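Local coordinates for protein L544 (Acanthamoeba polyphaga mimivirus, PDB 4AMQ) that probably transfers nucleotidyl groups with the help of bound divalent metal ions, as a virion nucleotidyltransferase with an additional helical domain, at residues Gln98-Tyr103 against Ser292-Leu297; Gln84-Leu89 against Leu197-Phe202. All blocks are in the same frame, centred on the assembly; numbering follows the deposited sequence.

Contact 1: residues Gln98-Tyr103 against Ser292-Leu297; sequences QIKLIY and SGNLDL. With MG (magnesium ion), chain D.
Ser292 and Tyr103 meet closely, CB of the serine lying 3.3 Å from the phenol OH of the tyrosine, where a helix end from the helical domain rests on the nucleotidyltransferase sheet. A helix cap and a strand irregularity frame the contact. Helix 274-292 ends in a Schellman motif, with Gly293 taking the positive phi (83°) that suits glycine, and strand 99-108 carries a classic beta bulge, Ile102 and Tyr103 both facing Gln200.

The compact part is built around Ile102. Its branched side chain meets three neighbours: CG2, anti to the backbone N, touches Ser292 CB at 3.8 Å and also lies over one face of the Tyr103 ring, offset toward the rim, while CD1 reaches the amide of Asn294. That amide is held in place by its own segment, since Asn294 ND2 donates to Ser292 OG over 3.0 Å in a fairly straight bond (166°). The same hydroxyl also bonds to Ile289 O in the last helical turn, so a small polar residue fits well here.

Toward Lys100 the packing thins to a single aliphatic patch, CD of the lysine crossing Asn294 CB at 3.8 Å. Bends at chi3 (-65°) and chi4 then bring the ammonium beside a water: Lys100 NZ donates to it at 3.1 Å, and that water is a ligand of the magnesium ion, which Ile99 O binds at 2.5 Å.

Contact 2: residues Gln84-Leu89 against Leu197-Phe202; sequences QRIVDL and LLLQYF
The phenol oxygen of Tyr201 is the polar atom of an otherwise greasy interface: CD1 of Leu89 touches Tyr201 OH at 3.8 Å, and the hydroxyl makes a weak hydrogen bond to Ile42 O. This is helix-on-sheet packing within the nucleotidyltransferase domain, helix 82-93 lying along one face of the mixed sheet. The short helical and strand segments run almost exactly parallel, at 2° to each other, yet their axes come no nearer than 12.2 Å. The apolar side chains span that distance, assisted by Val44 from a loop, which touches Ile86, Leu89 and Leu199.

Alternation along the strand decides which residues take part. Leu197, Leu199 and Tyr201 direct their side chains to the helix, whereas Phe202 goes to the other side of the sheet and packs on helix 274-292. On the helix, Ile86 and Leu89 stand three residues apart and so share one side. Leu199 is the middle partner: its CD2 meets Ile86 CD1 at 4.2 Å, and its CD1 meets Leu89 CD1 at the same separation. The fork of Leu199 suits this place, one methyl for each helix residue. At the Leu197 end the fit is looser, Ile86 CG1 standing 4.5 Å from Leu197 CD2.

At the other end the Tyr201 ring, long enough to reach the helix layer, crosses the Leu89 side chain at about a right angle. Leu89 has CG anti to its carbonyl carbon (chi1 -80°), which brings CD1 against both Leu199 CD1 and Tyr201 OH. It is itself flanked by Arg85, whose NE donates to Val44 O and ties the helix to the same loop. The second methyl of the leucine, CD2, sits 3.9 Å above one face of the Arg85 guanidinium group, offset toward its rim.

The two contacts share the sheet, their centres 14 Å apart, because strands 99-108 and 196-204 are antiparallel neighbours in it. Gln200 joins them at the bulge: Tyr103 O lies 2.8 Å from Gln200 N, and Ile102 N lies 2.9 Å from Gln200 O, both probable hydrogen bonds. Phe202, which takes no part in contact 2, meets Ile102 of contact 1, Phe202 CD2 to Ile102 CG1 at 3.8 Å. The magnesium ion bound by Ile99 O is about 8 Å from the Tyr201 side chain. A bound manganese ion lies about 10 Å from that side chain and about 12 Å from that of Tyr103; Asp66 and Asp68 serve both manganese sites, Asp213 one.

Contact 1: residues Gln98-Tyr103 against Ser292-Leu297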
ATOM      1  N   GLN A  98       4.525 -18.695  -4.863  1.00 30.04           N
ATOM      2  CA  GLN A  98       3.272 -17.954  -4.776  1.00 31.96           C
ATOM      3  C   GLN A  98       3.309 -16.867  -3.696  1.00 30.57           C
ATOM      4  O   GLN A  98       2.628 -15.848  -3.801  1.00 30.22           O
ATOM      5  CB  GLN A  98       2.115 -18.919  -4.504  1.00 31.23           C
ATOM      6  CG  GLN A  98       0.758 -18.244  -4.365  1.00 33.34           C
ATOM      7  CD  GLN A  98      -0.339 -19.220  -3.999  1.00 34.03           C
ATOM      8  OE1 GLN A  98      -0.174 -20.050  -3.105  1.00 41.46           O
ATOM      9  NE2 GLN A  98      -1.469 -19.127  -4.688  1.00 34.84           N
ATOM     10  N   ILE A  99       4.113 -17.087  -2.663  1.00 28.15           N
ATOM     11  CA  ILE A  99       4.122 -16.203  -1.503  1.00 32.01           C
ATOM     12  C   ILE A  99       5.495 -15.626  -1.215  1.00 29.97           C
ATOM     13  O   ILE A  99       6.467 -16.357  -1.069  1.00 31.62           O
ATOM     14  CB  ILE A  99       3.660 -16.941  -0.236  1.00 33.87           C
ATOM     15  CG1 ILE A  99       2.229 -17.455  -0.406  1.00 31.61           C
ATOM     16  CG2 ILE A  99       3.773 -16.029   0.981  1.00 31.46           C
ATOM     17  CD1 ILE A  99       1.722 -18.228   0.793  1.00 37.49           C
ATOM     18  N   LYS A 100       5.570 -14.307  -1.110  1.00 25.61           N
ATOM     19  CA  LYS A 100       6.815 -13.668  -0.727  1.00 29.83           C
ATOM     20  C   LYS A 100       6.572 -12.697   0.420  1.00 28.98           C
ATOM     21  O   LYS A 100       5.695 -11.841   0.342  1.00 29.44           O
ATOM     22  CB  LYS A 100       7.441 -12.944  -1.925  1.00 33.13           C
ATOM     23  CG  LYS A 100       8.937 -12.688  -1.784  1.00 38.78           C
ATOM     24  CD  LYS A 100       9.498 -11.940  -2.991  1.00 33.96           C
ATOM     25  CE  LYS A 100       9.412 -12.769  -4.265  1.00 44.12           C
ATOM     26  NZ  LYS A 100      10.325 -13.947  -4.243  1.00 39.39           N
ATOM     27  N   LEU A 101       7.337 -12.847   1.495  1.00 28.27           N
ATOM     28  CA  LEU A 101       7.312 -11.874   2.572  1.00 31.59           C
ATOM     29  C   LEU A 101       8.336 -10.785   2.273  1.00 31.09           C
ATOM     30  O   LEU A 101       9.533 -10.993   2.444  1.00 36.77           O
ATOM     31  CB  LEU A 101       7.614 -12.542   3.913  1.00 32.85           C
ATOM     32  CG  LEU A 101       7.713 -11.600   5.115  1.00 31.09           C
ATOM     33  CD1 LEU A 101       6.469 -10.734   5.229  1.00 29.54           C
ATOM     34  CD2 LEU A 101       7.935 -12.393   6.396  1.00 37.79           C
ATOM     35  N   ILE A 102       7.859  -9.631   1.814  1.00 30.94           N
ATOM     36  CA  ILE A 102       8.739  -8.538   1.399  1.00 29.30           C
ATOM     37  C   ILE A 102       9.349  -7.788   2.580  1.00 27.26           C
ATOM     38  O   ILE A 102      10.561  -7.606   2.652  1.00 26.88           O
ATOM     39  CB  ILE A 102       8.002  -7.523   0.501  1.00 33.66           C
ATOM     40  CG1 ILE A 102       7.509  -8.195  -0.783  1.00 31.93           C
ATOM     41  CG2 ILE A 102       8.913  -6.349   0.169  1.00 31.50           C
ATOM     42  CD1 ILE A 102       8.617  -8.716  -1.667  1.00 30.59           C
ATOM     43  N   TYR A 103       8.505  -7.343   3.502  1.00 26.56           N
ATOM     44  CA  TYR A 103       8.992  -6.593   4.652  1.00 28.62           C
ATOM     45  C   TYR A 103       8.366  -7.067   5.948  1.00 27.93           C
ATOM     46  O   TYR A 103       7.184  -7.408   5.993  1.00 29.86           O
ATOM     47  CB  TYR A 103       8.691  -5.098   4.512  1.00 30.38           C
ATOM     48  CG  TYR A 103       9.373  -4.390   3.365  1.00 30.92           C
ATOM     49  CD1 TYR A 103      10.758  -4.357   3.259  1.00 29.14           C
ATOM     50  CD2 TYR A 103       8.624  -3.718   2.407  1.00 30.00           C
ATOM     51  CE1 TYR A 103      11.376  -3.695   2.213  1.00 32.42           C
ATOM     52  CE2 TYR A 103       9.232  -3.053   1.365  1.00 33.69           C
ATOM     53  CZ  TYR A 103      10.605  -3.044   1.271  1.00 28.81           C
ATOM     54  OH  TYR A 103      11.199  -2.377   0.230  1.00 33.47           O
ATOM     55  N   SER A 292      11.974  -2.919  -3.766  1.00 22.84           N
ATOM     56  CA  SER A 292      12.502  -3.802  -2.727  1.00 26.79           C
ATOM     57  C   SER A 292      13.584  -4.730  -3.276  1.00 23.16           C
ATOM     58  O   SER A 292      14.331  -5.341  -2.517  1.00 25.02           O
ATOM     59  CB  SER A 292      11.381  -4.641  -2.108  1.00 27.37           C
ATOM     60  OG  SER A 292      11.035  -5.731  -2.954  1.00 24.47           O
ATOM     61  N   GLY A 293      13.655  -4.840  -4.597  1.00 24.58           N
ATOM     62  CA  GLY A 293      14.625  -5.714  -5.230  1.00 24.02           C
ATOM     63  C   GLY A 293      14.169  -7.160  -5.301  1.00 21.80           C
ATOM     64  O   GLY A 293      14.977  -8.072  -5.145  1.00 23.08           O
ATOM     65  N   ASN A 294      12.878  -7.371  -5.546  1.00 19.68           N
ATOM     66  CA  ASN A 294      12.317  -8.718  -5.602  1.00 19.94           C
ATOM     67  C   ASN A 294      11.426  -8.981  -6.816  1.00 22.92           C
ATOM     68  O   ASN A 294      10.769 -10.013  -6.890  1.00 24.14           O
ATOM     69  CB  ASN A 294      11.541  -9.036  -4.319  1.00 24.47           C
ATOM     70  CG  ASN A 294      12.447  -9.209  -3.118  1.00 27.48           C
ATOM     71  OD1 ASN A 294      13.149 -10.213  -3.000  1.00 28.78           O
ATOM     72  ND2 ASN A 294      12.436  -8.230  -2.220  1.00 23.49           N
ATOM     73  N   LEU A 295      11.393  -8.044  -7.758  1.00 23.16           N
ATOM     74  CA  LEU A 295      10.618  -8.234  -8.979  1.00 24.85           C
ATOM     75  C   LEU A 295      11.454  -8.940 -10.042  1.00 22.38           C
ATOM     76  O   LEU A 295      12.417  -8.376 -10.551  1.00 24.39           O
ATOM     77  CB  LEU A 295      10.133  -6.886  -9.523  1.00 25.24           C
ATOM     78  CG  LEU A 295       9.110  -6.935 -10.662  1.00 22.62           C
ATOM     79  CD1 LEU A 295       7.842  -7.644 -10.211  1.00 21.50           C
ATOM     80  CD2 LEU A 295       8.785  -5.535 -11.170  1.00 21.55           C
ATOM     81  N   ASP A 296      11.101 -10.179 -10.366  1.00 21.07           N
ATOM     82  CA  ASP A 296      11.745 -10.860 -11.480  1.00 27.85           C
ATOM     83  C   ASP A 296      10.967 -10.601 -12.770  1.00 25.06           C
ATOM     84  O   ASP A 296       9.846 -10.086 -12.740  1.00 22.31           O
ATOM     85  CB  ASP A 296      11.917 -12.360 -11.202  1.00 28.69           C
ATOM     86  CG  ASP A 296      10.597 -13.093 -11.079  1.00 33.08           C
ATOM     87  OD1 ASP A 296       9.553 -12.425 -10.962  1.00 39.43           O
ATOM     88  OD2 ASP A 296      10.606 -14.341 -11.090  1.00 37.89           O
ATOM     89  N   LEU A 297      11.575 -10.936 -13.902  1.00 26.99           N
ATOM     90  CA  LEU A 297      10.982 -10.630 -15.200  1.00 28.17           C
ATOM     91  C   LEU A 297       9.606 -11.261 -15.345  1.00 25.08           C
ATOM     92  O   LEU A 297       8.657 -10.609 -15.779  1.00 24.50           O
ATOM     93  CB  LEU A 297      11.898 -11.092 -16.340  1.00 27.71           C
ATOM     94  CG  LEU A 297      11.363 -10.855 -17.755  1.00 22.07           C
ATOM     95  CD1 LEU A 297      10.977  -9.399 -17.938  1.00 29.53           C
ATOM     96  CD2 LEU A 297      12.384 -11.277 -18.807  1.00 31.60           C
TER
HETATM   97 MG    MG D1360       8.669 -17.221  -1.715  1.00 43.49          MG
HETATM   98  O   HOH W   1       8.527 -16.418  -4.026  1.00 36.81           O
HETATM   99  O   HOH W   2      10.501 -16.029  -0.382  1.00 41.65           O

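Contact 2: residues Gln84-Leu89 against Leu197-Phe202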
ATOM      1  N   GLN A  84      11.245 -16.360  16.561  1.00 42.67           N
ATOM      2  CA  GLN A  84      11.454 -17.692  16.007  1.00 44.22           C
ATOM      3  C   GLN A  84      10.284 -18.141  15.130  1.00 44.10           C
ATOM      4  O   GLN A  84      10.475 -18.886  14.168  1.00 43.07           O
ATOM      5  CB  GLN A  84      11.718 -18.709  17.121  1.00 46.13           C
ATOM      6  CG  GLN A  84      11.954 -20.130  16.625  1.00 48.12           C
ATOM      7  CD  GLN A  84      13.138 -20.234  15.682  1.00 54.90           C
ATOM      8  OE1 GLN A  84      14.153 -19.555  15.862  1.00 55.78           O
ATOM      9  NE2 GLN A  84      13.012 -21.082  14.667  1.00 48.37           N
ATOM     10  N   ARG A  85       9.080 -17.683  15.458  1.00 39.00           N
ATOM     11  CA  ARG A  85       7.905 -17.989  14.642  1.00 39.50           C
ATOM     12  C   ARG A  85       7.937 -17.250  13.302  1.00 38.48           C
ATOM     13  O   ARG A  85       7.427 -17.746  12.300  1.00 36.87           O
ATOM     14  CB  ARG A  85       6.614 -17.665  15.400  1.00 39.33           C
ATOM     15  CG  ARG A  85       5.343 -17.743  14.559  1.00 38.50           C
ATOM     16  CD  ARG A  85       5.144 -19.120  13.924  1.00 42.43           C
ATOM     17  NE  ARG A  85       3.891 -19.189  13.175  1.00 34.58           N
ATOM     18  CZ  ARG A  85       3.602 -20.125  12.276  1.00 39.48           C
ATOM     19  NH1 ARG A  85       4.483 -21.077  12.003  1.00 41.30           N
ATOM     20  NH2 ARG A  85       2.434 -20.105  11.644  1.00 33.88           N
ATOM     21  N   ILE A  86       8.535 -16.063  13.292  1.00 37.70           N
ATOM     22  CA  ILE A  86       8.686 -15.300  12.059  1.00 40.21           C
ATOM     23  C   ILE A  86       9.752 -15.956  11.188  1.00 40.36           C
ATOM     24  O   ILE A  86       9.622 -16.013   9.965  1.00 38.72           O
ATOM     25  CB  ILE A  86       9.058 -13.829  12.334  1.00 36.35           C
ATOM     26  CG1 ILE A  86       7.996 -13.172  13.218  1.00 40.72           C
ATOM     27  CG2 ILE A  86       9.201 -13.059  11.033  1.00 31.51           C
ATOM     28  CD1 ILE A  86       6.582 -13.336  12.695  1.00 36.92           C
ATOM     29  N   VAL A  87      10.799 -16.459  11.831  1.00 38.80           N
ATOM     30  CA  VAL A  87      11.837 -17.202  11.135  1.00 40.31           C
ATOM     31  C   VAL A  87      11.242 -18.444  10.482  1.00 38.34           C
ATOM     32  O   VAL A  87      11.551 -18.759   9.334  1.00 39.21           O
ATOM     33  CB  VAL A  87      12.983 -17.597  12.084  1.00 41.29           C
ATOM     34  CG1 VAL A  87      13.869 -18.660  11.449  1.00 40.66           C
ATOM     35  CG2 VAL A  87      13.798 -16.370  12.459  1.00 38.24           C
ATOM     36  N   ASP A  88      10.378 -19.141  11.215  1.00 36.89           N
ATOM     37  CA  ASP A  88       9.708 -20.321  10.682  1.00 40.23           C
ATOM     38  C   ASP A  88       8.864 -19.964   9.461  1.00 37.83           C
ATOM     39  O   ASP A  88       8.900 -20.657   8.448  1.00 38.93           O
ATOM     40  CB  ASP A  88       8.843 -20.985  11.755  1.00 42.01           C
ATOM     41  CG  ASP A  88       9.667 -21.570  12.890  1.00 49.70           C
ATOM     42  OD1 ASP A  88      10.896 -21.345  12.909  1.00 48.25           O
ATOM     43  OD2 ASP A  88       9.086 -22.244  13.769  1.00 46.71           O
ATOM     44  N   LEU A  89       8.105 -18.879   9.560  1.00 35.48           N
ATOM     45  CA  LEU A  89       7.309 -18.409   8.432  1.00 35.61           C
ATOM     46  C   LEU A  89       8.191 -18.133   7.217  1.00 34.32           C
ATOM     47  O   LEU A  89       7.912 -18.599   6.115  1.00 33.10           O
ATOM     48  CB  LEU A  89       6.518 -17.154   8.809  1.00 35.53           C
ATOM     49  CG  LEU A  89       5.233 -17.391   9.604  1.00 35.40           C
ATOM     50  CD1 LEU A  89       4.628 -16.074  10.063  1.00 34.07           C
ATOM     51  CD2 LEU A  89       4.232 -18.183   8.771  1.00 33.48           C
ATOM     52  N   LEU A 197       4.067  -5.920  15.163  1.00 37.82           N
ATOM     53  CA  LEU A 197       4.870  -5.909  13.947  1.00 39.87           C
ATOM     54  C   LEU A 197       3.973  -6.141  12.736  1.00 37.81           C
ATOM     55  O   LEU A 197       2.903  -6.744  12.852  1.00 34.69           O
ATOM     56  CB  LEU A 197       5.996  -6.946  14.012  1.00 39.66           C
ATOM     57  CG  LEU A 197       5.637  -8.424  14.166  1.00 40.80           C
ATOM     58  CD1 LEU A 197       5.300  -9.041  12.816  1.00 36.35           C
ATOM     59  CD2 LEU A 197       6.786  -9.180  14.820  1.00 38.60           C
ATOM     60  N   LEU A 198       4.401  -5.646  11.579  1.00 34.89           N
ATOM     61  CA  LEU A 198       3.602  -5.773  10.364  1.00 30.95           C
ATOM     62  C   LEU A 198       4.298  -6.674   9.357  1.00 29.58           C
ATOM     63  O   LEU A 198       5.463  -6.446   9.018  1.00 29.12           O
ATOM     64  CB  LEU A 198       3.352  -4.396   9.736  1.00 32.85           C
ATOM     65  CG  LEU A 198       2.489  -4.343   8.472  1.00 39.58           C
ATOM     66  CD1 LEU A 198       1.036  -4.616   8.814  1.00 36.65           C
ATOM     67  CD2 LEU A 198       2.619  -2.994   7.776  1.00 39.70           C
ATOM     68  N   LEU A 199       3.588  -7.701   8.897  1.00 29.77           N
ATOM     69  CA  LEU A 199       4.087  -8.570   7.838  1.00 31.72           C
ATOM     70  C   LEU A 199       3.540  -8.097   6.494  1.00 28.86           C
ATOM     71  O   LEU A 199       2.327  -8.100   6.275  1.00 31.64           O
ATOM     72  CB  LEU A 199       3.667 -10.021   8.090  1.00 27.01           C
ATOM     73  CG  LEU A 199       4.082 -10.664   9.417  1.00 30.84           C
ATOM     74  CD1 LEU A 199       3.475 -12.057   9.563  1.00 29.11           C
ATOM     75  CD2 LEU A 199       5.596 -10.720   9.542  1.00 23.90           C
ATOM     76  N   GLN A 200       4.425  -7.681   5.596  1.00 27.50           N
ATOM     77  CA  GLN A 200       3.990  -7.230   4.277  1.00 27.65           C
ATOM     78  C   GLN A 200       4.254  -8.279   3.207  1.00 27.89           C
ATOM     79  O   GLN A 200       5.380  -8.444   2.740  1.00 26.48           O
ATOM     80  CB  GLN A 200       4.640  -5.899   3.901  1.00 30.26           C
ATOM     81  CG  GLN A 200       4.041  -4.709   4.635  1.00 40.37           C
ATOM     82  CD  GLN A 200       4.550  -3.384   4.111  1.00 43.99           C
ATOM     83  OE1 GLN A 200       5.659  -3.296   3.587  1.00 42.90           O
ATOM     84  NE2 GLN A 200       3.735  -2.345   4.244  1.00 47.67           N
ATOM     85  N   TYR A 201       3.198  -8.987   2.825  1.00 24.60           N
ATOM     86  CA  TYR A 201       3.306 -10.056   1.848  1.00 26.79           C
ATOM     87  C   TYR A 201       2.870  -9.580   0.471  1.00 27.68           C
ATOM     88  O   TYR A 201       2.098  -8.627   0.341  1.00 28.50           O
ATOM     89  CB  TYR A 201       2.400 -11.232   2.237  1.00 29.76           C
ATOM     90  CG  TYR A 201       2.814 -12.050   3.447  1.00 29.06           C
ATOM     91  CD1 TYR A 201       3.731 -13.087   3.329  1.00 27.67           C
ATOM     92  CD2 TYR A 201       2.242 -11.822   4.695  1.00 31.49           C
ATOM     93  CE1 TYR A 201       4.091 -13.853   4.422  1.00 29.41           C
ATOM     94  CE2 TYR A 201       2.596 -12.586   5.798  1.00 29.93           C
ATOM     95  CZ  TYR A 201       3.521 -13.601   5.654  1.00 31.84           C
ATOM     96  OH  TYR A 201       3.880 -14.368   6.744  1.00 29.87           O
ATOM     97  N   PHE A 202       3.372 -10.254  -0.555  1.00 23.36           N
ATOM     98  CA  PHE A 202       2.723 -10.244  -1.855  1.00 27.94           C
ATOM     99  C   PHE A 202       2.451 -11.688  -2.260  1.00 25.17           C
ATOM    100  O   PHE A 202       3.317 -12.552  -2.151  1.00 26.04           O
ATOM    101  CB  PHE A 202       3.534  -9.465  -2.896  1.00 22.62           C
ATOM    102  CG  PHE A 202       3.312  -7.985  -2.825  1.00 24.28           C
ATOM    103  CD1 PHE A 202       2.265  -7.398  -3.520  1.00 26.26           C
ATOM    104  CD2 PHE A 202       4.116  -7.185  -2.026  1.00 27.32           C
ATOM    105  CE1 PHE A 202       2.036  -6.035  -3.443  1.00 27.02           C
ATOM    106  CE2 PHE A 202       3.896  -5.822  -1.945  1.00 28.54           C
ATOM    107  CZ  PHE A 202       2.852  -5.246  -2.656  1.00 30.95           C
TER